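Side-chain contacts in AncCDT-1 (Synthetic construct, PDB 5T0W), which binds arginine as an ancestral amino acid-binding protein of the periplasmic solute-binding kind, a precursor of cyclohexadienyl dehydratase that probably served in amino acid transport: residues D32-P35 with F36-D40; P76-T80 with G81-I85; S182-A185 with A186-K190; N226-K229 with Q230-D234. All coordinates share one frame; numbering follows the deposited sequence.

Overall arrangement
All four contacts are local, each within one continuous run of chain, and they follow in series from contact 1 to contact 4. Contact 1, the loop after strand 24-29, lies at the bound arginine; contact 3, on helix 182-189, packs on contact 1 through Val184 against Tyr33, with centres about 12 Å apart. Thus two distant parts of the sequence meet beside the ligand. Contact 2, where helix 74-79 ends ahead of strand 85-86 of the parallel sheet, lies about 29 Å from contact 3 between centres, on the opposite side of the molecule's centre. Contact 4, at the close of helix 218-233, is peripheral, its nearest atoms about 6 Å from contact 2.

Contact 1: D32-P35 with F36-D40; sequences DYKP and FSFKD. With ARG (arginine), chain E.
Tyr33 and Ser37 exchange two backbone hydrogen bonds: Tyr33 N donates to Ser37 O at 2.8 Å, and Ser37 N returns to Tyr33 O at 3.0 Å. Tyr33 O also takes Phe36 N, at 2.8 Å, in the carbonyl plane and on a lone pair, whereas Ser37 N comes in from above that plane; one carbonyl oxygen is thus gripped by two successive amides. Phe36 and Ser37 both facing Tyr33 make a classic beta bulge, which closes the tight turn through the cis peptide before Pro35 and leads into strand 38-39. The Ser37 hydroxyl is satisfied by a hydrogen bond with Thr29 OG1.

With CG anti to the backbone N (chi1 -166°), the Tyr33 ring extends into the ligand pocket. The arginine ligand lies over one face of the ring, its NE 3.2 Å above the plane near the centre, and its polar groups are held by Asp181, Thr91, Gln139, Gly89, Arg96 and Ser88. Phe36 runs alongside, its plane 22° from that of Tyr33 but slid so far that the rings barely overlap; Phe36 CD2 meets Tyr33 CE2 at 3.5 Å.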
loop_
_atom_site.group_PDB
_atom_site.type_symbol
_atom_site.label_atom_id
_atom_site.label_comp_id
_atom_site.label_asym_id
_atom_site.label_seq_id
_atom_site.Cartn_x
_atom_site.Cartn_y
_atom_site.Cartn_z
ATOM N N ASP A 32 8.070 -2.698 -4.289
ATOM C CA ASP A 32 8.419 -1.365 -4.810
ATOM C C ASP A 32 7.301 -0.423 -4.458
ATOM O O ASP A 32 6.477 -0.087 -5.301
ATOM C CB ASP A 32 8.746 -1.303 -6.314
ATOM C CG ASP A 32 9.644 -0.096 -6.660
ATOM O OD1 ASP A 32 9.772 0.821 -5.803
ATOM O OD2 ASP A 32 10.250 -0.080 -7.776
ATOM N N TYR A 33 7.271 -0.008 -3.192
ATOM C CA TYR A 33 6.180 0.813 -2.706
ATOM C C TYR A 33 6.628 1.607 -1.506
ATOM O O TYR A 33 6.219 1.343 -0.387
ATOM C CB TYR A 33 4.987 -0.083 -2.386
ATOM C CG TYR A 33 3.707 0.659 -2.195
ATOM C CD1 TYR A 33 3.162 1.429 -3.222
ATOM C CD2 TYR A 33 3.019 0.576 -1.004
ATOM C CE1 TYR A 33 1.972 2.102 -3.056
ATOM C CE2 TYR A 33 1.835 1.239 -0.839
ATOM C CZ TYR A 33 1.334 1.994 -1.871
ATOM O OH TYR A 33 0.199 2.652 -1.712
ATOM N N LYS A 34 7.560 2.521 -1.745
ATOM C CA LYS A 34 8.138 3.332 -0.685
ATOM C C LYS A 34 7.091 4.271 -0.239
ATOM O O LYS A 34 6.337 4.745 -1.047
ATOM C CB LYS A 34 9.307 4.155 -1.188
ATOM C CG LYS A 34 10.554 3.354 -1.456
ATOM C CD LYS A 34 11.581 4.036 -2.387
ATOM C CE LYS A 34 11.463 3.643 -3.866
ATOM N NZ LYS A 34 12.411 4.484 -4.680
ATOM N N PRO A 35 7.041 4.557 1.054
ATOM C CA PRO A 35 7.894 4.056 2.122
ATOM C C PRO A 35 7.353 2.796 2.869
ATOM O O PRO A 35 7.810 2.501 3.971
ATOM C CB PRO A 35 7.945 5.249 3.067
ATOM C CG PRO A 35 6.571 5.807 2.978
ATOM C CD PRO A 35 6.098 5.565 1.564
ATOM N N PHE A 36 6.439 2.042 2.271
ATOM C CA PHE A 36 5.838 0.896 2.962
ATOM C C PHE A 36 6.678 -0.359 2.845
ATOM O O PHE A 36 7.012 -0.976 3.861
ATOM C CB PHE A 36 4.438 0.636 2.437
ATOM C CG PHE A 36 3.460 1.670 2.836
ATOM C CD1 PHE A 36 2.852 1.605 4.072
ATOM C CD2 PHE A 36 3.170 2.734 1.992
ATOM C CE1 PHE A 36 1.958 2.575 4.482
ATOM C CE2 PHE A 36 2.263 3.718 2.382
ATOM C CZ PHE A 36 1.658 3.627 3.628
ATOM N N SER A 37 7.053 -0.730 1.621
ATOM C CA SER A 37 8.017 -1.810 1.439
ATOM C C SER A 37 8.800 -1.650 0.142
ATOM O O SER A 37 8.226 -1.438 -0.940
ATOM C CB SER A 37 7.335 -3.170 1.458
ATOM O OG SER A 37 6.416 -3.241 0.412
ATOM N N PHE A 38 10.115 -1.758 0.258
ATOM C CA PHE A 38 10.983 -1.565 -0.878
ATOM C C PHE A 38 12.344 -2.179 -0.600
ATOM O O PHE A 38 12.578 -2.863 0.423
ATOM C CB PHE A 38 11.061 -0.085 -1.258
ATOM C CG PHE A 38 11.479 0.811 -0.144
ATOM C CD1 PHE A 38 10.582 1.170 0.837
ATOM C CD2 PHE A 38 12.781 1.332 -0.102
ATOM C CE1 PHE A 38 10.966 2.017 1.861
ATOM C CE2 PHE A 38 13.169 2.175 0.911
ATOM C CZ PHE A 38 12.259 2.510 1.907
ATOM N N LYS A 39 13.197 -2.043 -1.596
ATOM C CA LYS A 39 14.584 -2.424 -1.470
ATOM C C LYS A 39 15.377 -1.183 -1.168
ATOM O O LYS A 39 15.133 -0.132 -1.750
ATOM C CB LYS A 39 15.069 -3.044 -2.783
ATOM C CG LYS A 39 14.243 -4.232 -3.275
ATOM C CD LYS A 39 13.835 -5.195 -2.173
ATOM C CE LYS A 39 13.493 -6.565 -2.762
ATOM N NZ LYS A 39 14.701 -7.311 -3.225
ATOM N N ASP A 40 16.307 -1.293 -0.222
ATOM C CA ASP A 40 17.338 -0.255 -0.043
ATOM C C ASP A 40 18.442 -0.435 -1.093
ATOM O O ASP A 40 18.384 -1.338 -1.943
ATOM C CB ASP A 40 17.881 -0.250 1.403
ATOM C CG ASP A 40 18.588 -1.540 1.788
ATOM O OD1 ASP A 40 18.835 -2.402 0.911
ATOM O OD2 ASP A 40 18.903 -1.679 2.987
HETATM N N ARG E . -3.399 1.504 -0.662
HETATM C CA ARG E . -3.704 1.137 -2.052
HETATM C C ARG E . -4.462 -0.136 -2.025
HETATM O O ARG E . -5.068 -0.467 -3.044
HETATM C CB ARG E . -2.444 0.933 -2.840
HETATM C CG ARG E . -1.661 -0.243 -2.330
HETATM C CD ARG E . -0.514 -0.607 -3.270
HETATM N NE ARG E . 0.539 -1.271 -2.521
HETATM C CZ ARG E . 1.613 -1.812 -3.075
HETATM N NH1 ARG E . 2.552 -2.382 -2.310
HETATM N NH2 ARG E . 1.756 -1.772 -4.393
HETATM O OXT ARG E . -4.454 -0.843 -0.997
#

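Contact 2: P76-T80 with G81-I85; sequences PALQT and GKFDI
The ring of Phe83 lies against the last turn of the helix, with the backbone of Ala77 over one of its faces, C being the atom that meets it. Two side chains reach the ring on either side of CZ: Ala77 CB touches Phe83 CE2 at 3.7 Å, while Leu78 CB approaches Phe83 CE1 at 3.5 Å from an oblique direction, the Leu78 and Phe83 side chains crossing at about a right angle. Phe83 CG sits between its own backbone N and carbonyl carbon (chi1 46°), a rotamer that folds the ring back toward the helix. A serine in place of this phenylalanine would probably leave Ala77 CB and Leu78 CB without their apolar partner and open a gap beside the helix end.

The backbone here forms a Schellman motif that ends helix 74-79. Lys82 N donates to Ala77 O at 2.9 Å, with an N-H...O angle of 161°, and Gly81 N donates to Leu78 O at 3.0 Å. Gly81 is the C-prime residue, and its positive phi of 73° favours glycine.

Thr80 closes the turn from within: its OG1 donates to Pro76 O at 3.0 Å, and its amide reaches the same oxygen from the opposite face of the carbonyl plane. Leu78 O also receives Arg214 NH1, as does Phe83 O. Beyond Phe83 the chain turns toward the parallel sheet, and the carboxylate of Asp84 is held by a salt bridge to Arg22 and by the amide of Arg26.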
loop_
_atom_site.group_PDB
_atom_site.type_symbol
_atom_site.label_atom_id
_atom_site.label_comp_id
_atom_site.label_asym_id
_atom_site.label_seq_id
_atom_site.Cartn_x
_atom_site.Cartn_y
_atom_site.Cartn_z
ATOM N N PRO A 76 -5.273 -13.155 -4.440
ATOM C CA PRO A 76 -5.267 -14.586 -4.824
ATOM C C PRO A 76 -4.079 -15.372 -4.267
ATOM O O PRO A 76 -4.219 -16.555 -3.933
ATOM C CB PRO A 76 -5.214 -14.532 -6.359
ATOM C CG PRO A 76 -5.933 -13.262 -6.693
ATOM C CD PRO A 76 -5.618 -12.281 -5.577
ATOM N N ALA A 77 -2.907 -14.739 -4.211
ATOM C CA ALA A 77 -1.731 -15.396 -3.684
ATOM C C ALA A 77 -1.952 -15.742 -2.213
ATOM O O ALA A 77 -1.572 -16.821 -1.764
ATOM C CB ALA A 77 -0.512 -14.518 -3.843
ATOM N N LEU A 78 -2.603 -14.837 -1.491
ATOM C CA LEU A 78 -2.874 -15.034 -0.091
ATOM C C LEU A 78 -3.871 -16.161 0.080
ATOM O O LEU A 78 -3.621 -17.102 0.839
ATOM C CB LEU A 78 -3.453 -13.765 0.535
ATOM C CG LEU A 78 -4.013 -13.947 1.943
ATOM C CD1 LEU A 78 -2.907 -14.341 2.893
ATOM C CD2 LEU A 78 -4.733 -12.702 2.403
ATOM N N GLN A 79 -4.978 -16.088 -0.665
ATOM C CA GLN A 79 -6.031 -17.105 -0.591
ATOM C C GLN A 79 -5.556 -18.510 -0.953
ATOM O O GLN A 79 -6.154 -19.482 -0.496
ATOM C CB GLN A 79 -7.213 -16.760 -1.491
ATOM C CG GLN A 79 -8.206 -15.800 -0.901
ATOM C CD GLN A 79 -9.150 -15.218 -1.943
ATOM O OE1 GLN A 79 -8.880 -15.250 -3.153
ATOM N NE2 GLN A 79 -10.280 -14.679 -1.479
ATOM N N THR A 80 -4.522 -18.634 -1.779
ATOM C CA THR A 80 -4.015 -19.965 -2.181
ATOM C C THR A 80 -2.763 -20.329 -1.398
ATOM O O THR A 80 -2.021 -21.199 -1.797
ATOM C CB THR A 80 -3.722 -20.043 -3.703
ATOM O OG1 THR A 80 -2.679 -19.116 -4.032
ATOM C CG2 THR A 80 -4.984 -19.704 -4.516
ATOM N N GLY A 81 -2.534 -19.652 -0.289
ATOM C CA GLY A 81 -1.497 -20.057 0.634
ATOM C C GLY A 81 -0.071 -19.813 0.218
ATOM O O GLY A 81 0.815 -20.529 0.649
ATOM N N LYS A 82 0.179 -18.812 -0.608
ATOM C CA LYS A 82 1.562 -18.472 -0.964
ATOM C C LYS A 82 2.301 -17.786 0.176
ATOM O O LYS A 82 3.532 -17.756 0.197
ATOM C CB LYS A 82 1.601 -17.588 -2.208
ATOM C CG LYS A 82 1.075 -18.295 -3.450
ATOM C CD LYS A 82 2.052 -18.172 -4.592
ATOM C CE LYS A 82 1.575 -19.008 -5.764
ATOM N NZ LYS A 82 1.951 -20.445 -5.570
ATOM N N PHE A 83 1.545 -17.229 1.113
ATOM C CA PHE A 83 2.113 -16.667 2.304
ATOM C C PHE A 83 1.003 -16.552 3.335
ATOM O O PHE A 83 -0.150 -16.794 3.030
ATOM C CB PHE A 83 2.747 -15.296 2.010
ATOM C CG PHE A 83 1.883 -14.392 1.179
ATOM C CD1 PHE A 83 0.774 -13.793 1.723
ATOM C CD2 PHE A 83 2.195 -14.137 -0.151
ATOM C CE1 PHE A 83 -0.024 -12.961 0.963
ATOM C CE2 PHE A 83 1.402 -13.316 -0.928
ATOM C CZ PHE A 83 0.282 -12.722 -0.364
ATOM N N ASP A 84 1.354 -16.126 4.548
ATOM C CA ASP A 84 0.376 -16.069 5.640
ATOM C C ASP A 84 -0.347 -14.774 5.806
ATOM O O ASP A 84 -1.447 -14.770 6.318
ATOM C CB ASP A 84 1.080 -16.345 6.953
ATOM C CG ASP A 84 1.873 -17.594 6.904
ATOM O OD1 ASP A 84 1.259 -18.639 6.566
ATOM O OD2 ASP A 84 3.090 -17.514 7.174
ATOM N N ILE A 85 0.260 -13.668 5.403
ATOM C CA ILE A 85 -0.296 -12.357 5.731
ATOM C C ILE A 85 0.171 -11.304 4.750
ATOM O O ILE A 85 1.343 -11.301 4.341
ATOM C CB ILE A 85 0.091 -11.949 7.175
ATOM C CG1 ILE A 85 -0.518 -10.605 7.580
ATOM C CG2 ILE A 85 1.610 -11.860 7.339
ATOM C CD1 ILE A 85 -0.589 -10.404 9.074
#

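Contact 3: S182-A185 with A186-K190; sequences SPVA and AYYAK
Val184 and Tyr188 meet on one flank of helix 182-189, four residues apart in a regular alpha-helix that follows directly on strand 177-181. Backbone bonds join the two halves. Ala186 N donates to Ser182 O at 2.9 Å and Tyr188 N to Val184 O at 2.9 Å. Tyr187 N reaches Pro183 O at 3.2 Å, and Ala189 N bonds to Ala185 O with a more bent N-H...O angle of 138°.

Among polar side-chain groups, the hydroxyl of Ser182 is engaged outside the helix, with Gly110 O, which fastens the first turn to strand 107-115.

Apolar contact centres on Val184. Its CG1, anti to the backbone N (chi1 176°), runs alongside the Tyr188 ring, both side chains pointing the same way, while its CG2 packs on Tyr33 of the arginine pocket. The Tyr188 ring also stacks with Phe167 of helix 163-171, bridging the two helices. A glycine in place of this tyrosine would probably leave Val184 CG1 without its neighbour and Phe167 without its stacking partner. Ala185 packs against strand 107-115 at Thr112 and Leu114. Tyr187 packs instead on Lys34 and Pro35 of the ligand-pocket loop. Along the shared flank, Val184 CG1 lies 3.7 Å from Tyr188 CE2.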
loop_
_atom_site.group_PDB
_atom_site.type_symbol
_atom_site.label_atom_id
_atom_site.label_comp_id
_atom_site.label_asym_id
_atom_site.label_seq_id
_atom_site.Cartn_x
_atom_site.Cartn_y
_atom_site.Cartn_z
ATOM N N SER A 182 -1.498 9.098 -0.507
ATOM C CA SER A 182 -0.821 10.343 -0.089
ATOM C C SER A 182 0.624 10.143 0.344
ATOM O O SER A 182 1.498 10.903 -0.080
ATOM C CB SER A 182 -1.507 11.066 1.076
ATOM O OG SER A 182 -2.894 10.847 1.198
ATOM N N PRO A 183 0.898 9.165 1.206
ATOM C CA PRO A 183 2.283 9.049 1.690
ATOM C C PRO A 183 3.262 8.627 0.605
ATOM O O PRO A 183 4.441 8.935 0.676
ATOM C CB PRO A 183 2.192 7.994 2.799
ATOM C CG PRO A 183 0.738 7.856 3.103
ATOM C CD PRO A 183 0.025 8.163 1.815
ATOM N N VAL A 184 2.760 7.925 -0.408
ATOM C CA VAL A 184 3.618 7.543 -1.541
ATOM C C VAL A 184 3.884 8.755 -2.424
ATOM O O VAL A 184 5.007 8.986 -2.842
ATOM C CB VAL A 184 2.996 6.419 -2.375
ATOM C CG1 VAL A 184 3.838 6.116 -3.590
ATOM C CG2 VAL A 184 2.830 5.182 -1.516
ATOM N N ALA A 185 2.838 9.539 -2.670
ATOM C CA ALA A 185 2.937 10.757 -3.462
ATOM C C ALA A 185 3.934 11.718 -2.857
ATOM O O ALA A 185 4.751 12.323 -3.568
ATOM C CB ALA A 185 1.571 11.426 -3.546
ATOM N N ALA A 186 3.874 11.862 -1.534
ATOM C CA ALA A 186 4.789 12.732 -0.846
ATOM C C ALA A 186 6.211 12.242 -1.031
ATOM O O ALA A 186 7.115 13.018 -1.365
ATOM C CB ALA A 186 4.430 12.812 0.630
ATOM N N TYR A 187 6.408 10.953 -0.814
ATOM C CA TYR A 187 7.741 10.353 -0.953
ATOM C C TYR A 187 8.312 10.559 -2.371
ATOM O O TYR A 187 9.442 10.980 -2.503
ATOM C CB TYR A 187 7.704 8.879 -0.523
ATOM C CG TYR A 187 9.065 8.203 -0.425
ATOM C CD1 TYR A 187 9.749 7.790 -1.574
ATOM C CD2 TYR A 187 9.678 7.973 0.856
ATOM C CE1 TYR A 187 10.996 7.176 -1.466
ATOM C CE2 TYR A 187 10.919 7.347 0.976
ATOM C CZ TYR A 187 11.572 6.937 -0.190
ATOM O OH TYR A 187 12.804 6.328 -0.122
ATOM N N TYR A 188 7.504 10.351 -3.411
ATOM C CA TYR A 188 7.927 10.650 -4.788
ATOM C C TYR A 188 8.219 12.144 -5.055
ATOM O O TYR A 188 9.030 12.467 -5.930
ATOM C CB TYR A 188 6.914 10.136 -5.841
ATOM C CG TYR A 188 7.097 8.666 -6.227
ATOM C CD1 TYR A 188 8.303 8.205 -6.726
ATOM C CD2 TYR A 188 6.053 7.746 -6.092
ATOM C CE1 TYR A 188 8.472 6.869 -7.052
ATOM C CE2 TYR A 188 6.206 6.411 -6.420
ATOM C CZ TYR A 188 7.408 5.970 -6.904
ATOM O OH TYR A 188 7.587 4.621 -7.237
ATOM N N ALA A 189 7.578 13.051 -4.325
ATOM C CA ALA A 189 7.857 14.465 -4.504
ATOM C C ALA A 189 9.253 14.879 -3.960
ATOM O O ALA A 189 9.804 15.835 -4.465
ATOM C CB ALA A 189 6.771 15.302 -3.877
ATOM N N LYS A 190 9.788 14.181 -2.954
ATOM C CA LYS A 190 11.172 14.320 -2.485
ATOM C C LYS A 190 11.368 13.874 -1.043
ATOM O O LYS A 190 10.735 14.380 -0.139
ATOM C CB LYS A 190 11.677 15.760 -2.644
#

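Contact 4: N226-K229 with Q230-D234; sequences NWLK and QMKKD
Trp227 O receives Met231 N at 3.2 Å as one of four i to i+4 bonds in the last turns of helix 218-233, a regular alpha-helix that Asp234 is the first residue to leave. Gln230 N bonds to Asn226 O, Lys232 N to Leu228 O and Lys233 N to Lys229 O. Weak additional bonds run from Met231 N to Leu228 O and from Lys232 N to Lys229 O.

On the buried flank, Trp227 and Met231 make a Met-aromatic contact. The sulfur approaches obliquely, with Met231 SD 4.0 Å from the centroid of the five-membered ring and 48° off its normal. Met231 SD is nearest Trp227 NE1, at 3.4 Å, with CE2 and CZ2 scarcely farther. Met231 CG is anti to the carbonyl carbon (chi1 -75°), and the chain runs back toward the preceding turn. Both side chains pack on Ala55 of helix 48-60, so the pair joins two helices.

Lys232 stretches out beyond CG across Leu228, where its CE comes within 4.2 Å of Leu228 CD1. Its ammonium end makes a cation-pi contact with Tyr237 and a weak hydrogen bond to Pro105 O. At the exposed helix end Asp234 OD1 accepts from Thr236 N, while Gln230 NE2 donates to Asp234 OD2 at 3.2 Å, coming from above the carboxylate plane.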
loop_
_atom_site.group_PDB
_atom_site.type_symbol
_atom_site.label_atom_id
_atom_site.label_comp_id
_atom_site.label_asym_id
_atom_site.label_seq_id
_atom_site.Cartn_x
_atom_site.Cartn_y
_atom_site.Cartn_z
ATOM N N ASN A 226 -4.034 -8.305 18.746
ATOM C CA ASN A 226 -3.495 -8.143 20.056
ATOM C C ASN A 226 -2.124 -7.470 19.958
ATOM O O ASN A 226 -1.825 -6.542 20.713
ATOM C CB ASN A 226 -3.364 -9.504 20.773
ATOM C CG ASN A 226 -4.687 -10.026 21.302
ATOM O OD1 ASN A 226 -5.625 -9.261 21.544
ATOM N ND2 ASN A 226 -4.753 -11.338 21.526
ATOM N N TRP A 227 -1.322 -7.961 19.015
ATOM C CA TRP A 227 0.059 -7.531 18.839
ATOM C C TRP A 227 0.106 -6.055 18.497
ATOM O O TRP A 227 0.931 -5.318 19.002
ATOM C CB TRP A 227 0.723 -8.367 17.713
ATOM C CG TRP A 227 1.816 -7.665 17.032
ATOM C CD1 TRP A 227 3.042 -7.420 17.519
ATOM C CD2 TRP A 227 1.767 -7.082 15.736
ATOM N NE1 TRP A 227 3.784 -6.715 16.605
ATOM C CE2 TRP A 227 3.015 -6.477 15.507
ATOM C CE3 TRP A 227 0.780 -6.981 14.752
ATOM C CZ2 TRP A 227 3.319 -5.785 14.324
ATOM C CZ3 TRP A 227 1.087 -6.302 13.557
ATOM C CH2 TRP A 227 2.360 -5.716 13.361
ATOM N N LEU A 228 -0.764 -5.660 17.585
ATOM C CA LEU A 228 -0.850 -4.312 17.121
ATOM C C LEU A 228 -1.282 -3.439 18.267
ATOM O O LEU A 228 -0.689 -2.396 18.520
ATOM C CB LEU A 228 -1.861 -4.228 15.971
ATOM C CG LEU A 228 -2.047 -2.873 15.300
ATOM C CD1 LEU A 228 -0.713 -2.314 14.799
ATOM C CD2 LEU A 228 -3.044 -3.013 14.156
ATOM N N LYS A 229 -2.332 -3.851 18.955
ATOM C CA LYS A 229 -2.824 -3.146 20.140
ATOM C C LYS A 229 -1.686 -2.835 21.108
ATOM O O LYS A 229 -1.533 -1.724 21.584
ATOM C CB LYS A 229 -3.857 -4.032 20.813
ATOM C CG LYS A 229 -4.941 -3.321 21.566
ATOM C CD LYS A 229 -5.913 -4.342 22.103
ATOM C CE LYS A 229 -6.906 -4.937 21.041
ATOM N NZ LYS A 229 -8.333 -4.545 21.286
ATOM N N GLN A 230 -0.886 -3.852 21.372
ATOM C CA GLN A 230 0.271 -3.758 22.253
ATOM C C GLN A 230 1.281 -2.701 21.800
ATOM O O GLN A 230 1.816 -1.989 22.624
ATOM C CB GLN A 230 0.946 -5.141 22.391
ATOM C CG GLN A 230 2.239 -5.167 23.193
ATOM C CD GLN A 230 2.038 -4.788 24.630
ATOM O OE1 GLN A 230 0.971 -5.026 25.202
ATOM N NE2 GLN A 230 3.030 -4.123 25.215
ATOM N N MET A 231 1.562 -2.627 20.513
ATOM C CA MET A 231 2.571 -1.701 20.006
ATOM C C MET A 231 2.129 -0.256 20.053
ATOM O O MET A 231 2.954 0.650 20.169
ATOM C CB MET A 231 2.930 -2.059 18.568
ATOM C CG MET A 231 3.810 -3.281 18.432
ATOM S SD MET A 231 4.264 -3.389 16.688
ATOM C CE MET A 231 5.825 -2.507 16.673
ATOM N N LYS A 232 0.830 -0.038 19.932
ATOM C CA LYS A 232 0.257 1.291 20.049
ATOM C C LYS A 232 0.192 1.740 21.480
ATOM O O LYS A 232 0.274 2.945 21.762
ATOM C CB LYS A 232 -1.148 1.331 19.478
ATOM C CG LYS A 232 -1.184 1.050 17.986
ATOM C CD LYS A 232 -2.440 1.591 17.348
ATOM C CE LYS A 232 -2.446 1.304 15.871
ATOM N NZ LYS A 232 -3.562 1.997 15.203
ATOM N N LYS A 233 0.094 0.775 22.389
ATOM C CA LYS A 233 0.088 1.052 23.823
ATOM C C LYS A 233 1.469 1.419 24.373
ATOM O O LYS A 233 1.578 2.276 25.254
ATOM C CB LYS A 233 -0.416 -0.176 24.569
ATOM C CG LYS A 233 -0.584 -0.013 26.082
ATOM C CD LYS A 233 -0.507 -1.382 26.732
ATOM C CE LYS A 233 -1.139 -1.444 28.057
ATOM N NZ LYS A 233 -1.229 -0.135 28.716
ATOM N N ASP A 234 2.519 0.765 23.878
ATOM C CA ASP A 234 3.831 0.797 24.563
ATOM C C ASP A 234 4.884 1.648 23.859
ATOM O O ASP A 234 6.078 1.476 24.085
ATOM C CB ASP A 234 4.342 -0.640 24.747
ATOM C CG ASP A 234 4.706 -1.299 23.448
ATOM O OD1 ASP A 234 4.608 -0.605 22.421
ATOM O OD2 ASP A 234 5.137 -2.484 23.454
#